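Local coordinates for competence protein ComEA-related protein (Thermus thermophilus, PDB 2DUY) that is of unknown function but carries paired helix-hairpin-helix motifs and, like its relatives in DNA uptake, probably binds DNA, at residues 40-45 / 56-61; 19-24 / 47-52; 31-36 / 67-72. One frame throughout, in Å; residues are numbered along the deposited sequence.

Interaction 1 of 3, residues 40-45 / 56-61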
# COMPACT_ATOMS: atom_id res chain seq x y z
N ALA A 40 -4.18 -3.58 4.99
CA ALA A 40 -3.50 -4.43 4.02
C ALA A 40 -4.53 -5.29 3.30
O ALA A 40 -4.46 -5.46 2.07
CB ALA A 40 -2.46 -5.32 4.72
N ARG A 41 -5.49 -5.81 4.05
CA ARG A 41 -6.55 -6.64 3.48
C ARG A 41 -7.41 -5.85 2.49
O ARG A 41 -7.72 -6.33 1.40
CB ARG A 41 -7.46 -7.18 4.58
CG ARG A 41 -8.37 -8.30 4.13
CD ARG A 41 -9.57 -8.48 5.06
NE ARG A 41 -10.75 -7.74 4.59
CZ ARG A 41 -11.00 -6.46 4.84
NH1 ARG A 41 -10.16 -5.73 5.57
NH2 ARG A 41 -12.08 -5.89 4.33
N ARG A 42 -7.80 -4.64 2.87
CA ARG A 42 -8.61 -3.80 1.99
C ARG A 42 -7.85 -3.42 0.72
O ARG A 42 -8.44 -3.29 -0.35
CB ARG A 42 -9.05 -2.52 2.71
CG ARG A 42 -10.00 -2.77 3.87
CD ARG A 42 -10.25 -1.51 4.67
NE ARG A 42 -11.24 -1.73 5.72
CZ ARG A 42 -11.54 -0.83 6.65
NH1 ARG A 42 -10.92 0.35 6.68
NH2 ARG A 42 -12.48 -1.11 7.56
N ILE A 43 -6.54 -3.23 0.84
CA ILE A 43 -5.75 -2.88 -0.33
C ILE A 43 -5.80 -4.05 -1.32
O ILE A 43 -6.04 -3.84 -2.50
CB ILE A 43 -4.29 -2.56 0.05
CG1 ILE A 43 -4.25 -1.22 0.79
CG2 ILE A 43 -3.39 -2.51 -1.21
CD1 ILE A 43 -2.89 -0.86 1.37
N VAL A 44 -5.60 -5.28 -0.85
CA VAL A 44 -5.64 -6.44 -1.75
C VAL A 44 -7.01 -6.56 -2.40
O VAL A 44 -7.13 -6.80 -3.61
CB VAL A 44 -5.35 -7.78 -1.03
CG1 VAL A 44 -5.50 -8.94 -2.02
CG2 VAL A 44 -3.95 -7.77 -0.45
N GLU A 45 -8.05 -6.40 -1.59
CA GLU A 45 -9.42 -6.51 -2.08
C GLU A 45 -9.78 -5.45 -3.10
O GLU A 45 -10.66 -5.65 -3.93
CB GLU A 45 -10.40 -6.47 -0.90
CG GLU A 45 -10.31 -7.70 -0.00
CD GLU A 45 -11.35 -7.72 1.09
OE1 GLU A 45 -11.57 -8.80 1.69
OE2 GLU A 45 -11.96 -6.67 1.37
N LEU A 56 -6.77 5.84 -2.93
CA LEU A 56 -7.77 6.64 -2.23
C LEU A 56 -9.14 5.97 -2.25
O LEU A 56 -10.08 6.44 -1.60
CB LEU A 56 -7.87 8.05 -2.84
CG LEU A 56 -6.67 8.95 -2.53
CD1 LEU A 56 -6.83 10.31 -3.20
CD2 LEU A 56 -6.57 9.13 -1.01
N LYS A 57 -9.28 4.86 -2.99
CA LYS A 57 -10.56 4.15 -2.99
C LYS A 57 -10.65 3.21 -1.80
O LYS A 57 -11.72 2.67 -1.51
CB LYS A 57 -10.74 3.33 -4.27
CG LYS A 57 -9.90 2.06 -4.34
CD LYS A 57 -10.36 1.18 -5.50
CE LYS A 57 -9.19 0.68 -6.31
NZ LYS A 57 -9.65 -0.16 -7.46
N VAL A 58 -9.54 3.02 -1.09
CA VAL A 58 -9.51 2.12 0.06
C VAL A 58 -9.96 2.82 1.33
O VAL A 58 -9.44 3.88 1.68
CB VAL A 58 -8.11 1.56 0.29
CG1 VAL A 58 -8.12 0.60 1.48
CG2 VAL A 58 -7.63 0.85 -0.96
N LYS A 59 -10.94 2.24 2.02
CA LYS A 59 -11.44 2.86 3.25
C LYS A 59 -10.32 2.89 4.27
O LYS A 59 -9.66 1.88 4.51
CB LYS A 59 -12.64 2.07 3.79
CG LYS A 59 -13.37 2.76 4.95
CD LYS A 59 -14.65 1.99 5.32
CE LYS A 59 -15.58 2.81 6.22
NZ LYS A 59 -14.96 3.15 7.53
N GLY A 60 -10.10 4.06 4.86
CA GLY A 60 -9.06 4.18 5.87
C GLY A 60 -7.74 4.77 5.43
O GLY A 60 -6.88 5.03 6.27
N ILE A 61 -7.55 4.97 4.13
CA ILE A 61 -6.31 5.54 3.64
C ILE A 61 -6.53 7.00 3.23
O ILE A 61 -6.84 7.29 2.08
CB ILE A 61 -5.76 4.74 2.44
CG1 ILE A 61 -5.38 3.33 2.91
CG2 ILE A 61 -4.53 5.43 1.87
CD1 ILE A 61 -4.81 2.43 1.81
O HOH W 1 -14.20 0.87 8.87

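Interaction 2 of 3, residues 19-24 / 47-52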
# COMPACT_ATOMS: atom_id res chain seq x y z
N VAL A 19 7.28 -1.02 -3.25
CA VAL A 19 6.33 -2.12 -3.10
C VAL A 19 5.18 -1.95 -4.09
O VAL A 19 4.62 -0.86 -4.20
CB VAL A 19 5.76 -2.15 -1.66
CG1 VAL A 19 4.72 -3.25 -1.53
CG2 VAL A 19 6.89 -2.37 -0.66
N SER A 20 4.84 -3.03 -4.80
CA SER A 20 3.75 -3.02 -5.79
C SER A 20 2.38 -3.17 -5.14
O SER A 20 2.12 -4.17 -4.46
CB SER A 20 3.94 -4.15 -6.80
OG SER A 20 2.78 -4.30 -7.61
N LEU A 21 1.50 -2.19 -5.36
CA LEU A 21 0.16 -2.25 -4.78
C LEU A 21 -0.60 -3.44 -5.32
O LEU A 21 -1.41 -4.02 -4.62
CB LEU A 21 -0.64 -0.97 -5.09
CG LEU A 21 -0.20 0.28 -4.32
CD1 LEU A 21 -1.03 1.47 -4.75
CD2 LEU A 21 -0.35 0.04 -2.82
N ASN A 22 -0.31 -3.82 -6.56
CA ASN A 22 -1.00 -4.92 -7.22
C ASN A 22 -0.45 -6.32 -6.97
O ASN A 22 -1.19 -7.30 -7.03
CB ASN A 22 -1.01 -4.71 -8.74
CG ASN A 22 -2.01 -3.66 -9.17
OD1 ASN A 22 -3.05 -3.48 -8.53
ND2 ASN A 22 -1.72 -2.98 -10.27
N GLU A 23 0.84 -6.40 -6.68
CA GLU A 23 1.46 -7.71 -6.52
C GLU A 23 1.99 -8.12 -5.15
O GLU A 23 2.32 -9.29 -4.94
CB GLU A 23 2.57 -7.83 -7.57
CG GLU A 23 2.08 -7.53 -8.99
CD GLU A 23 3.19 -7.57 -10.03
OE1 GLU A 23 4.26 -6.98 -9.77
OE2 GLU A 23 2.98 -8.18 -11.10
N ALA A 24 2.07 -7.19 -4.21
CA ALA A 24 2.57 -7.52 -2.88
C ALA A 24 1.65 -8.47 -2.10
O ALA A 24 0.44 -8.48 -2.31
CB ALA A 24 2.77 -6.25 -2.07
N ARG A 47 -7.82 -4.34 -5.50
CA ARG A 47 -7.05 -4.51 -6.75
C ARG A 47 -7.97 -4.71 -7.95
O ARG A 47 -9.06 -5.26 -7.81
CB ARG A 47 -6.11 -5.71 -6.62
CG ARG A 47 -4.95 -5.43 -5.68
CD ARG A 47 -4.13 -6.66 -5.34
NE ARG A 47 -2.99 -6.24 -4.52
CZ ARG A 47 -2.15 -7.06 -3.89
NH1 ARG A 47 -2.30 -8.38 -3.96
NH2 ARG A 47 -1.14 -6.54 -3.20
N PRO A 48 -7.52 -4.31 -9.15
CA PRO A 48 -6.24 -3.68 -9.46
C PRO A 48 -6.22 -2.17 -9.32
O PRO A 48 -7.27 -1.52 -9.32
CB PRO A 48 -6.01 -4.10 -10.91
CG PRO A 48 -7.39 -4.00 -11.48
CD PRO A 48 -8.26 -4.63 -10.39
N TYR A 49 -5.02 -1.62 -9.21
CA TYR A 49 -4.78 -0.18 -9.13
C TYR A 49 -4.08 0.22 -10.43
O TYR A 49 -3.11 -0.44 -10.83
CB TYR A 49 -3.87 0.15 -7.94
CG TYR A 49 -4.49 -0.24 -6.61
CD1 TYR A 49 -4.21 -1.47 -6.02
CD2 TYR A 49 -5.44 0.58 -6.01
CE1 TYR A 49 -4.87 -1.87 -4.86
CE2 TYR A 49 -6.10 0.20 -4.86
CZ TYR A 49 -5.81 -1.03 -4.29
OH TYR A 49 -6.49 -1.41 -3.17
N ALA A 50 -4.56 1.26 -11.09
CA ALA A 50 -3.92 1.72 -12.33
C ALA A 50 -2.80 2.69 -11.98
O ALA A 50 -1.82 2.83 -12.72
CB ALA A 50 -4.94 2.40 -13.25
N ARG A 51 -2.95 3.38 -10.85
CA ARG A 51 -1.94 4.30 -10.36
C ARG A 51 -2.01 4.31 -8.84
O ARG A 51 -3.01 3.89 -8.25
CB ARG A 51 -2.14 5.72 -10.93
CG ARG A 51 -3.44 6.45 -10.49
CD ARG A 51 -4.48 6.51 -11.61
NE ARG A 51 -5.71 7.20 -11.19
CZ ARG A 51 -5.98 8.48 -11.42
NH1 ARG A 51 -5.12 9.24 -12.08
NH2 ARG A 51 -7.14 9.01 -11.01
N VAL A 52 -0.94 4.77 -8.19
CA VAL A 52 -0.90 4.78 -6.74
C VAL A 52 -2.01 5.64 -6.16
O VAL A 52 -2.52 5.35 -5.08
CB VAL A 52 0.47 5.27 -6.24
CG1 VAL A 52 0.46 5.49 -4.74
CG2 VAL A 52 1.54 4.23 -6.60

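Interaction 3 of 3, residues 31-36 / 67-72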
# COMPACT_ATOMS: atom_id res chain seq x y z
N ALA A 31 4.38 -4.16 5.87
CA ALA A 31 5.70 -3.61 6.20
C ALA A 31 5.71 -2.10 5.95
O ALA A 31 6.61 -1.40 6.39
CB ALA A 31 6.79 -4.29 5.37
N LEU A 32 4.69 -1.62 5.24
CA LEU A 32 4.57 -0.19 4.93
C LEU A 32 4.14 0.61 6.14
O LEU A 32 3.31 0.18 6.93
CB LEU A 32 3.55 0.03 3.81
CG LEU A 32 3.88 -0.57 2.45
CD1 LEU A 32 2.63 -0.61 1.60
CD2 LEU A 32 4.97 0.24 1.78
N PRO A 33 4.70 1.81 6.29
CA PRO A 33 4.36 2.66 7.42
C PRO A 33 2.87 3.00 7.49
O PRO A 33 2.29 3.53 6.54
CB PRO A 33 5.24 3.89 7.21
CG PRO A 33 5.37 3.96 5.72
CD PRO A 33 5.60 2.51 5.35
N GLY A 34 2.25 2.68 8.62
CA GLY A 34 0.84 2.98 8.80
C GLY A 34 -0.13 1.95 8.26
O GLY A 34 -1.34 2.14 8.35
N ILE A 35 0.38 0.86 7.70
CA ILE A 35 -0.48 -0.18 7.16
C ILE A 35 -0.53 -1.41 8.05
O ILE A 35 0.47 -2.12 8.20
CB ILE A 35 -0.02 -0.61 5.75
CG1 ILE A 35 -0.06 0.59 4.81
CG2 ILE A 35 -0.91 -1.75 5.23
CD1 ILE A 35 -1.39 1.32 4.79
N GLY A 36 -1.70 -1.66 8.62
CA GLY A 36 -1.88 -2.80 9.49
C GLY A 36 -2.59 -3.92 8.75
O GLY A 36 -2.79 -3.83 7.54
N GLU A 67 0.21 10.32 1.52
CA GLU A 67 1.34 11.22 1.36
C GLU A 67 2.63 10.58 1.87
O GLU A 67 3.69 10.69 1.24
CB GLU A 67 1.08 12.53 2.12
CG GLU A 67 2.11 13.62 1.86
CD GLU A 67 1.78 14.92 2.59
OE1 GLU A 67 2.47 15.93 2.34
OE2 GLU A 67 0.83 14.93 3.40
N ARG A 68 2.53 9.90 3.00
CA ARG A 68 3.70 9.26 3.59
C ARG A 68 4.15 8.04 2.81
O ARG A 68 5.34 7.73 2.77
CB ARG A 68 3.39 8.85 5.03
CG ARG A 68 2.93 9.98 5.94
CD ARG A 68 4.02 11.04 6.12
NE ARG A 68 4.19 11.89 4.94
CZ ARG A 68 4.86 13.04 4.94
NH1 ARG A 68 5.42 13.48 6.06
NH2 ARG A 68 4.96 13.75 3.83
N LEU A 69 3.20 7.34 2.20
CA LEU A 69 3.49 6.12 1.45
C LEU A 69 3.96 6.28 0.02
O LEU A 69 4.58 5.36 -0.52
CB LEU A 69 2.25 5.22 1.42
CG LEU A 69 1.76 4.59 2.72
CD1 LEU A 69 0.43 3.91 2.46
CD2 LEU A 69 2.78 3.60 3.25
N ARG A 70 3.68 7.41 -0.61
CA ARG A 70 4.06 7.61 -2.00
C ARG A 70 5.50 7.27 -2.37
O ARG A 70 5.75 6.71 -3.44
CB ARG A 70 3.75 9.04 -2.45
CG ARG A 70 2.26 9.35 -2.48
CD ARG A 70 1.90 10.25 -3.65
NE ARG A 70 0.49 10.60 -3.63
CZ ARG A 70 -0.03 11.53 -2.84
NH1 ARG A 70 0.76 12.20 -2.01
NH2 ARG A 70 -1.33 11.78 -2.86
N PRO A 71 6.46 7.60 -1.50
CA PRO A 71 7.84 7.27 -1.87
C PRO A 71 8.13 5.77 -1.98
O PRO A 71 9.03 5.36 -2.70
CB PRO A 71 8.65 7.92 -0.74
CG PRO A 71 7.80 9.10 -0.35
CD PRO A 71 6.42 8.49 -0.33
N TYR A 72 7.35 4.95 -1.26
CA TYR A 72 7.55 3.50 -1.24
C TYR A 72 6.69 2.66 -2.18
O TYR A 72 6.89 1.45 -2.28
CB TYR A 72 7.32 2.97 0.18
CG TYR A 72 8.02 3.74 1.28
CD1 TYR A 72 7.47 4.92 1.78
CD2 TYR A 72 9.24 3.30 1.79
CE1 TYR A 72 8.14 5.66 2.75
CE2 TYR A 72 9.92 4.03 2.76
CZ TYR A 72 9.36 5.21 3.24
OH TYR A 72 10.03 5.96 4.18

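Interaction 1 of 3, residues 40-45 / 56-61
Ile43 and Val58 bring the two backbones closest, CA to CA 6.3 Å, where the last turns of helix 37-45 pass the type II turn running from Val58 to Ile61. Val58 aims its CB at the helix, and its CG1 branch, anti to the backbone N (chi1 -179°), presses on Arg42 CB at 3.5 Å. One residue along the helix, Ile43 meets Ile61 at about a right angle: Ile61 CD1 rests 3.8 Å from Ile43 CG1, and Val58 CG2 lies more loosely against the same branch. Val-Lys-Gly-Ile is the hairpin of the second helix-hairpin-helix motif, here packed against the second helix of the first motif; Gly60, at phi 100°, takes the turn position where a CB would collide with the carbonyl O of Lys59. Outside this apolar strip, Arg42 runs extended from CG to NE past Lys59 O, and its NH1 donates to that oxygen at 2.9 Å. That bond is bent, 145° at the hydrogen, and the donor stands above the carbonyl plane instead of on a lone pair. Lys59 CB covers one guanidinium face, while a water accepts from both Arg42 NH2 and Lys59 NZ, bridging two like charges that stay 4.9 Å apart. Cutting Arg42 back to an alanine is likely to leave Lys59 O without this donor and the water with one mate fewer. Tyr49 adds to the apolar side by touching Val58.

Interaction 2 of 3, residues 19-24 / 47-52
Arg47 reaches from the loop after helix 37-45 into the bend formed by residues 21-24, its chain extended from CG to NE. CB starts toward that bend; CG passes 3.9 Å from Asn22 OD1, and CD lies 3.5 Å from Asn22 O. NE then donates to Leu21 O at 2.7 Å, in the carbonyl plane and on a lone pair. NH2 donates to the same oxygen from above that plane, so one carbonyl is gripped side-on by two nitrogens. The second hydrogen of NH2 goes to Ala24 O at 2.7 Å, nearly straight at 162° and in the guanidinium plane; NH1 adds a weak bond there. Asn22 O sits over one guanidinium face, too poorly angled to bond to it.

Asn22 answers with its amide: OD1 accepts from Tyr49 N at 2.8 Å and ND2 donates to Tyr49 O at 2.9 Å, so that one side chain bonds both N and O of Tyr49. Next to this pair, Leu21 CB packs on CD1 of Tyr49, a ring whose OH is hydrogen-bonded to Ile43 O.

Leu29 of helix 26-29 touches Arg47 and Ala24, while Leu73 of strand 73-74, the parallel partner of strand 19-20, touches Leu21 and Val52.

Interaction 3 of 3, residues 31-36 / 67-72
Leu69, near the end of helix 63-69, pushes its two methyls into the type II turn from Leu32 to Ile35, and this is the tight half of the contact. CG stands anti to the carbonyl carbon (chi1 -66°), which carries the branch out to the turn although the CB does not aim straight at it. CD2 touches both Leu32 CB (3.7 Å) and Pro33 CG (3.6 Å), and lies 3.3 Å from Pro33 O, a van der Waals touch. The other methyl, CD1, goes to Ile35, whose CD1 is 3.9 Å away, the two side chains crossing obliquely. One leucine is thus in contact with three residues of the Leu-Pro-Gly-Ile hairpin of the first helix-hairpin-helix motif.

Toward Tyr72 the packing slackens. Leu32 CD2 meets Tyr72 CB at 3.9 Å, the two side chains lying alongside with their ends pointing opposite ways, and the exposed Pro33 offers CG to Tyr72 CE1 at 4.4 Å, obliquely to the ring. No hydrogen bond joins the two segments, so apolar contact alone holds them here; the turn closes on itself through Ile35 N and Leu32 O.

The hairpin lies between helix 26-29 and helix 37-45, with Gly36 at the N-cap of the latter. After Leu69 the chain comes to Tyr72, which hydrogen-bonds through its backbone to Val19 and leads into strand 73-74, which pairs in parallel with strand 19-20.

In the fold
All three contacts fall within one compact helix-hairpin-helix domain, their centres 11 to 13 Å apart. Along the chain the order of segments is 19-24, 31-36, 40-45, 47-52, 56-61, 67-72: interaction 2 alternates with each of the others, while both halves of interaction 1 come between those of interaction 3. Interactions 1 and 2 meet where Lys57 packs on Tyr49; interactions 2 and 3, on opposite sides of the chain's centre, touch through Val19 and Leu32 beside the small parallel sheet. Each hairpin packs against a helix of the other motif, tying both motifs into one unit, as in other tandem helix-hairpin-helix domains, for which DNA binding is the usual assignment, here only inferred.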